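Local coordinates for protein GH18329p (Drosophila melanogaster, PDB 5YGB) that takes part in the piRNA pathway that silences transposons, its Tudor domain binding the N-terminus of Piwi, with or without symmetric arginine dimethylation, at residues 16-21 with 148-153; 28-33 with 95-100. The protein carries 1 engineered substitution. All blocks are in the same frame, centred on the assembly; numbering follows the deposited sequence.

Contact 1 of 2, residues 16-21 with 148-153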
loop_
_atom_site.group_PDB
_atom_site.type_symbol
_atom_site.label_atom_id
_atom_site.label_comp_id
_atom_site.label_asym_id
_atom_site.label_seq_id
_atom_site.Cartn_x
_atom_site.Cartn_y
_atom_site.Cartn_z
ATOM N N THR A 16 4.659 -0.371 12.297
ATOM C CA THR A 16 5.296 0.901 11.972
ATOM C C THR A 16 5.548 1.067 10.471
ATOM O O THR A 16 6.272 1.967 10.046
ATOM C CB THR A 16 6.609 1.100 12.782
ATOM O OG1 THR A 16 7.415 -0.083 12.726
ATOM C CG2 THR A 16 6.275 1.396 14.235
ATOM N N LYS A 17 4.898 0.228 9.668
ATOM C CA LYS A 17 4.891 0.416 8.224
ATOM C C LYS A 17 3.642 -0.219 7.622
ATOM O O LYS A 17 3.585 -1.423 7.409
ATOM C CB LYS A 17 6.154 -0.170 7.584
ATOM C CG LYS A 17 6.255 0.112 6.089
ATOM C CD LYS A 17 7.554 -0.432 5.503
ATOM C CE LYS A 17 7.723 0.016 4.064
ATOM N NZ LYS A 17 9.023 -0.435 3.487
ATOM N N PHE A 18 2.627 0.602 7.382
ATOM C CA PHE A 18 1.397 0.118 6.774
ATOM C C PHE A 18 0.795 1.235 5.936
ATOM O O PHE A 18 1.284 2.363 5.947
ATOM C CB PHE A 18 0.407 -0.400 7.838
ATOM C CG PHE A 18 -0.038 0.639 8.843
ATOM C CD1 PHE A 18 0.679 0.852 10.015
ATOM C CD2 PHE A 18 -1.177 1.396 8.616
ATOM C CE1 PHE A 18 0.269 1.803 10.927
ATOM C CE2 PHE A 18 -1.594 2.341 9.541
ATOM C CZ PHE A 18 -0.866 2.535 10.696
ATOM N N TRP A 19 -0.277 0.924 5.206
ATOM C CA TRP A 19 -0.880 1.874 4.277
ATOM C C TRP A 19 -2.362 2.012 4.543
ATOM O O TRP A 19 -3.051 1.025 4.821
ATOM C CB TRP A 19 -0.635 1.437 2.824
ATOM C CG TRP A 19 0.799 1.563 2.374
ATOM C CD1 TRP A 19 1.330 2.584 1.643
ATOM C CD2 TRP A 19 1.864 0.639 2.628
ATOM N NE1 TRP A 19 2.678 2.355 1.428
ATOM C CE2 TRP A 19 3.026 1.166 2.015
ATOM C CE3 TRP A 19 1.959 -0.585 3.303
ATOM C CZ2 TRP A 19 4.265 0.516 2.076
ATOM C CZ3 TRP A 19 3.197 -1.235 3.356
ATOM C CH2 TRP A 19 4.327 -0.676 2.741
ATOM N N VAL A 20 -2.848 3.243 4.459
ATOM C CA VAL A 20 -4.278 3.504 4.617
ATOM C C VAL A 20 -4.873 4.197 3.392
ATOM O O VAL A 20 -4.174 4.910 2.643
ATOM C CB VAL A 20 -4.590 4.355 5.877
ATOM C CG1 VAL A 20 -4.025 3.697 7.117
ATOM C CG2 VAL A 20 -4.044 5.755 5.732
ATOM N N GLN A 21 -6.164 3.963 3.205
ATOM C CA GLN A 21 -6.985 4.595 2.185
ATOM C C GLN A 21 -8.085 5.372 2.880
ATOM O O GLN A 21 -8.633 4.896 3.873
ATOM C CB GLN A 21 -7.627 3.550 1.279
ATOM C CG GLN A 21 -6.643 2.627 0.549
ATOM C CD GLN A 21 -7.333 1.410 -0.019
ATOM O OE1 GLN A 21 -8.329 0.938 0.532
ATOM N NE2 GLN A 21 -6.810 0.886 -1.119
ATOM N N ALA A 148 1.032 -10.060 13.179
ATOM C CA ALA A 148 -0.238 -10.765 13.027
ATOM C C ALA A 148 -1.359 -10.110 13.832
ATOM O O ALA A 148 -2.475 -9.946 13.332
ATOM C CB ALA A 148 -0.078 -12.233 13.430
ATOM N N LYS A 149 -1.068 -9.727 15.070
ATOM C CA LYS A 149 -2.081 -9.086 15.894
ATOM C C LYS A 149 -2.532 -7.770 15.257
ATOM O O LYS A 149 -3.721 -7.461 15.244
ATOM C CB LYS A 149 -1.557 -8.840 17.312
ATOM C CG LYS A 149 -2.568 -8.188 18.243
ATOM C CD LYS A 149 -3.801 -9.052 18.433
ATOM C CE LYS A 149 -4.755 -8.439 19.448
ATOM N NZ LYS A 149 -5.871 -9.362 19.809
ATOM N N PHE A 150 -1.583 -7.011 14.723
ATOM C CA PHE A 150 -1.927 -5.753 14.072
ATOM C C PHE A 150 -2.767 -5.997 12.804
ATOM O O PHE A 150 -3.728 -5.272 12.533
ATOM C CB PHE A 150 -0.656 -4.956 13.751
ATOM C CG PHE A 150 -0.922 -3.602 13.169
ATOM C CD1 PHE A 150 -1.430 -2.582 13.962
ATOM C CD2 PHE A 150 -0.685 -3.351 11.828
ATOM C CE1 PHE A 150 -1.680 -1.317 13.431
ATOM C CE2 PHE A 150 -0.946 -2.090 11.281
ATOM C CZ PHE A 150 -1.441 -1.068 12.090
ATOM N N GLU A 151 -2.413 -7.012 12.026
ATOM C CA GLU A 151 -3.218 -7.389 10.867
ATOM C C GLU A 151 -4.637 -7.763 11.280
ATOM O O GLU A 151 -5.596 -7.400 10.600
ATOM C CB GLU A 151 -2.562 -8.549 10.116
ATOM C CG GLU A 151 -1.287 -8.132 9.393
ATOM C CD GLU A 151 -0.531 -9.295 8.784
ATOM O OE1 GLU A 151 -0.566 -10.399 9.363
ATOM O OE2 GLU A 151 0.103 -9.097 7.729
ATOM N N GLU A 152 -4.765 -8.486 12.390
ATOM C CA GLU A 152 -6.074 -8.880 12.911
ATOM C C GLU A 152 -6.905 -7.687 13.371
ATOM O O GLU A 152 -8.090 -7.581 13.034
ATOM C CB GLU A 152 -5.906 -9.855 14.081
ATOM C CG GLU A 152 -5.331 -11.213 13.706
ATOM C CD GLU A 152 -5.137 -12.117 14.915
ATOM O OE1 GLU A 152 -3.995 -12.214 15.417
ATOM O OE2 GLU A 152 -6.130 -12.728 15.367
ATOM N N LEU A 153 -6.301 -6.800 14.155
ATOM C CA LEU A 153 -7.037 -5.662 14.690
ATOM C C LEU A 153 -7.471 -4.699 13.581
ATOM O O LEU A 153 -8.531 -4.071 13.661
ATOM C CB LEU A 153 -6.195 -4.918 15.722
ATOM C CG LEU A 153 -5.898 -5.693 17.013
ATOM C CD1 LEU A 153 -4.950 -4.905 17.914
ATOM C CD2 LEU A 153 -7.191 -6.039 17.747
#

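Contact 2 of 2, residues 28-33 with 95-100. Engineered in segment 28-33: Ala-31 (natural residue Asp).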
loop_
_atom_site.group_PDB
_atom_site.type_symbol
_atom_site.label_atom_id
_atom_site.label_comp_id
_atom_site.label_asym_id
_atom_site.label_seq_id
_atom_site.Cartn_x
_atom_site.Cartn_y
_atom_site.Cartn_z
ATOM N N LYS A 28 -14.993 5.130 -3.188
ATOM C CA LYS A 28 -15.974 4.712 -4.181
ATOM C C LYS A 28 -15.384 4.840 -5.582
ATOM O O LYS A 28 -15.542 3.950 -6.422
ATOM C CB LYS A 28 -17.259 5.534 -4.049
ATOM C CG LYS A 28 -18.026 5.255 -2.752
ATOM C CD LYS A 28 -19.402 5.915 -2.732
ATOM C CE LYS A 28 -19.312 7.435 -2.704
ATOM N NZ LYS A 28 -20.675 8.042 -2.726
ATOM N N LYS A 29 -14.677 5.938 -5.837
ATOM C CA LYS A 29 -14.034 6.130 -7.128
ATOM C C LYS A 29 -12.946 5.083 -7.354
ATOM O O LYS A 29 -12.789 4.587 -8.468
ATOM C CB LYS A 29 -13.442 7.544 -7.242
ATOM C CG LYS A 29 -14.482 8.617 -7.529
ATOM C CD LYS A 29 -13.860 9.994 -7.711
ATOM C CE LYS A 29 -13.523 10.651 -6.391
ATOM N NZ LYS A 29 -12.673 11.861 -6.583
ATOM N N LEU A 30 -12.186 4.742 -6.317
ATOM C CA LEU A 30 -11.175 3.693 -6.467
ATOM C C LEU A 30 -11.811 2.356 -6.849
ATOM O O LEU A 30 -11.331 1.685 -7.767
ATOM C CB LEU A 30 -10.347 3.529 -5.189
ATOM C CG LEU A 30 -9.316 2.396 -5.233
ATOM C CD1 LEU A 30 -8.306 2.579 -6.358
ATOM C CD2 LEU A 30 -8.612 2.298 -3.883
ATOM N N ALA A 31 -12.884 1.959 -6.165
ATOM C CA ALA A 31 -13.536 0.690 -6.476
ATOM C C ALA A 31 -14.060 0.681 -7.906
ATOM O O ALA A 31 -13.923 -0.323 -8.626
ATOM C CB ALA A 31 -14.662 0.422 -5.489
ATOM N N SER A 32 -14.620 1.804 -8.341
ATOM C CA SER A 32 -15.087 1.937 -9.713
ATOM C C SER A 32 -13.940 1.831 -10.709
ATOM O O SER A 32 -14.072 1.194 -11.760
ATOM C CB SER A 32 -15.823 3.259 -9.896
ATOM O OG SER A 32 -16.999 3.285 -9.102
ATOM N N MET A 33 -12.805 2.437 -10.378
ATOM C CA MET A 33 -11.649 2.413 -11.262
ATOM C C MET A 33 -11.047 1.020 -11.364
ATOM O O MET A 33 -10.644 0.591 -12.451
ATOM C CB MET A 33 -10.598 3.404 -10.775
ATOM C CG MET A 33 -9.402 3.513 -11.726
ATOM S SD MET A 33 -8.065 4.531 -11.075
ATOM C CE MET A 33 -7.535 3.517 -9.722
ATOM N N PHE A 95 2.183 -0.676 -5.766
ATOM C CA PHE A 95 0.775 -0.502 -6.131
ATOM C C PHE A 95 0.238 0.745 -5.429
ATOM O O PHE A 95 -0.105 0.721 -4.250
ATOM C CB PHE A 95 -0.012 -1.782 -5.808
ATOM C CG PHE A 95 0.308 -2.901 -6.758
ATOM C CD1 PHE A 95 1.461 -3.651 -6.611
ATOM C CD2 PHE A 95 -0.499 -3.147 -7.849
ATOM C CE1 PHE A 95 1.767 -4.659 -7.507
ATOM C CE2 PHE A 95 -0.195 -4.154 -8.747
ATOM C CZ PHE A 95 0.940 -4.908 -8.572
ATOM N N VAL A 96 0.175 1.852 -6.173
ATOM C CA VAL A 96 0.027 3.182 -5.600
ATOM C C VAL A 96 -1.295 3.392 -4.856
ATOM O O VAL A 96 -1.380 4.274 -4.007
ATOM C CB VAL A 96 0.179 4.287 -6.696
ATOM C CG1 VAL A 96 1.550 4.213 -7.353
ATOM C CG2 VAL A 96 -0.921 4.193 -7.747
ATOM N N ASP A 97 -2.323 2.608 -5.159
ATOM C CA ASP A 97 -3.603 2.787 -4.491
ATOM C C ASP A 97 -3.760 1.897 -3.265
ATOM O O ASP A 97 -4.692 2.110 -2.494
ATOM C CB ASP A 97 -4.751 2.551 -5.473
ATOM C CG ASP A 97 -4.781 3.594 -6.551
ATOM O OD1 ASP A 97 -4.632 4.795 -6.210
ATOM O OD2 ASP A 97 -4.933 3.229 -7.734
ATOM N N TYR A 98 -2.860 0.927 -3.067
ATOM C CA TYR A 98 -3.021 -0.057 -1.981
ATOM C C TYR A 98 -1.824 -0.160 -1.048
ATOM O O TYR A 98 -1.992 -0.377 0.158
ATOM C CB TYR A 98 -3.327 -1.434 -2.578
ATOM C CG TYR A 98 -4.719 -1.510 -3.142
ATOM C CD1 TYR A 98 -5.015 -1.016 -4.416
ATOM C CD2 TYR A 98 -5.758 -2.033 -2.393
ATOM C CE1 TYR A 98 -6.300 -1.060 -4.916
ATOM C CE2 TYR A 98 -7.032 -2.091 -2.887
ATOM C CZ TYR A 98 -7.307 -1.601 -4.139
ATOM O OH TYR A 98 -8.597 -1.665 -4.609
ATOM N N GLY A 99 -0.612 -0.016 -1.576
ATOM C CA GLY A 99 0.581 -0.043 -0.742
ATOM C C GLY A 99 1.467 -1.264 -0.918
ATOM O O GLY A 99 2.633 -1.245 -0.512
ATOM N N ASP A 100 0.931 -2.316 -1.524
ATOM C CA ASP A 100 1.707 -3.526 -1.778
ATOM C C ASP A 100 2.840 -3.298 -2.773
ATOM O O ASP A 100 2.750 -2.444 -3.654
ATOM C CB ASP A 100 0.804 -4.630 -2.329
ATOM C CG ASP A 100 -0.404 -4.892 -1.459
ATOM O OD1 ASP A 100 -0.328 -5.777 -0.581
ATOM O OD2 ASP A 100 -1.431 -4.215 -1.660
#

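Contact 1 of 2, residues 16-21 with 148-153
Phe-150, which lies across from Phe-18, sits on a helical turn secured by the backbone bond from Glu-152 N to Ala-148 O, 2.9 Å long. That turn belongs to helix 144-154, whereas Phe-18 is on strand 17-22 of the closed five-stranded sheet of the extended Tudor domain. The strand order and the helix inserted between strands 124-128 and 162-171 are those of an OB fold, here the staphylococcal nuclease-like half of the domain, and the contact is one point where this helix plugs the curled sheet. It is a purely apolar meeting of two buried rings that covers 94 Å² in all. Phe-150 has CG anti to its backbone nitrogen (chi1 -176°), and its ring reaches from the helix toward the strand far end first. Its CZ stands 3.5 Å above one face of the Phe-18 ring, displaced toward the rim on the CD1 and CE1 side. The two planes are inclined at 53° with centroids 4.9 Å apart, so the pair is neither a parallel stack nor a T-shaped one. Phe-18 offers that face because its CG lies between the backbone nitrogen and the carbonyl carbon (chi1 61°). Its backbone is hydrogen-bonded to Cys-126 of the adjoining strand, which ties the ring's starting point to the sheet. Around Phe-150, Val-12 and Pro-15 add contacts from the strand 5-12 side, and Ile-205 and Met-209 from helix 205-211, so this one side chain touches strand, loop and a second helix. The overlap is lopsided: Phe-150 CE2 comes within 3.6 Å of Phe-18 CD1, and the same CE2 is still 4.1 Å from Phe-18 CB.

Contact 2 of 2, residues 28-33 with 95-100
Side chains of the long helix 25-41 pack here on the loop between Tudor strands 89-95 and 101-104, in a mostly buried contact covering 156 Å² and made largely of apolar carbons. Leu-30 makes most of it. Its CD1 rests 3.7 Å from Asp-97 CB and equally near the carboxylate carbon, while CD2 reaches the phenol end of Tyr-98, 4.0 Å from OH. The leucine and aspartate side chains run past one another in opposite directions. One turn on, Met-33, bent at chi3 (67°), turns its CE methyl to Asp-97 OD2 at 3.3 Å. The polar work of Asp-97 is done elsewhere: OD1 forms a salt bridge with Arg-73 NH2 and also takes a hydrogen bond from Gln-122 N, which would hold the carboxylate in place against Leu-30 and Met-33. Replacing Leu-30 with an alanine would probably open a gap beside Asp-97 CB and leave the hydroxyl end of Tyr-98 without its helix-side neighbour. Engineered Ala-31, an aspartate in nature, points its CB away from the loop. The loop itself is tightly folded, Phe-95 O accepting from both Tyr-98 N and Gly-99 N (2.8 Å for the latter). With Tyr-98 set against the Tyr-72 ring, the Val-Asp-Tyr-Gly-Asp turn is characteristic of Tudor domains, and consistent with the aromatic cage that receives dimethylarginine in relatives.

How the contacts relate
From the N terminus, strand 17-22 supplies the first side of contact 1 and leads straight into helix 25-41, which supplies the first side of contact 2. The chain then lays down the first three strands of the Tudor sheet, and at 95-100 it meets the helix, closing contact 2 over 61 intervening residues. Much later, helix 144-154 comes back to the strand and closes contact 1, whose 126-residue loop thus encloses the whole of the other. Contact 1 ties up the nuclease-like half; contact 2 joins the connecting helix to the Tudor half. Their centres are about 17 Å apart, yet they meet where Gln-21 NE2 lies 2.8 Å from Asp-97 O, probably hydrogen-bonded.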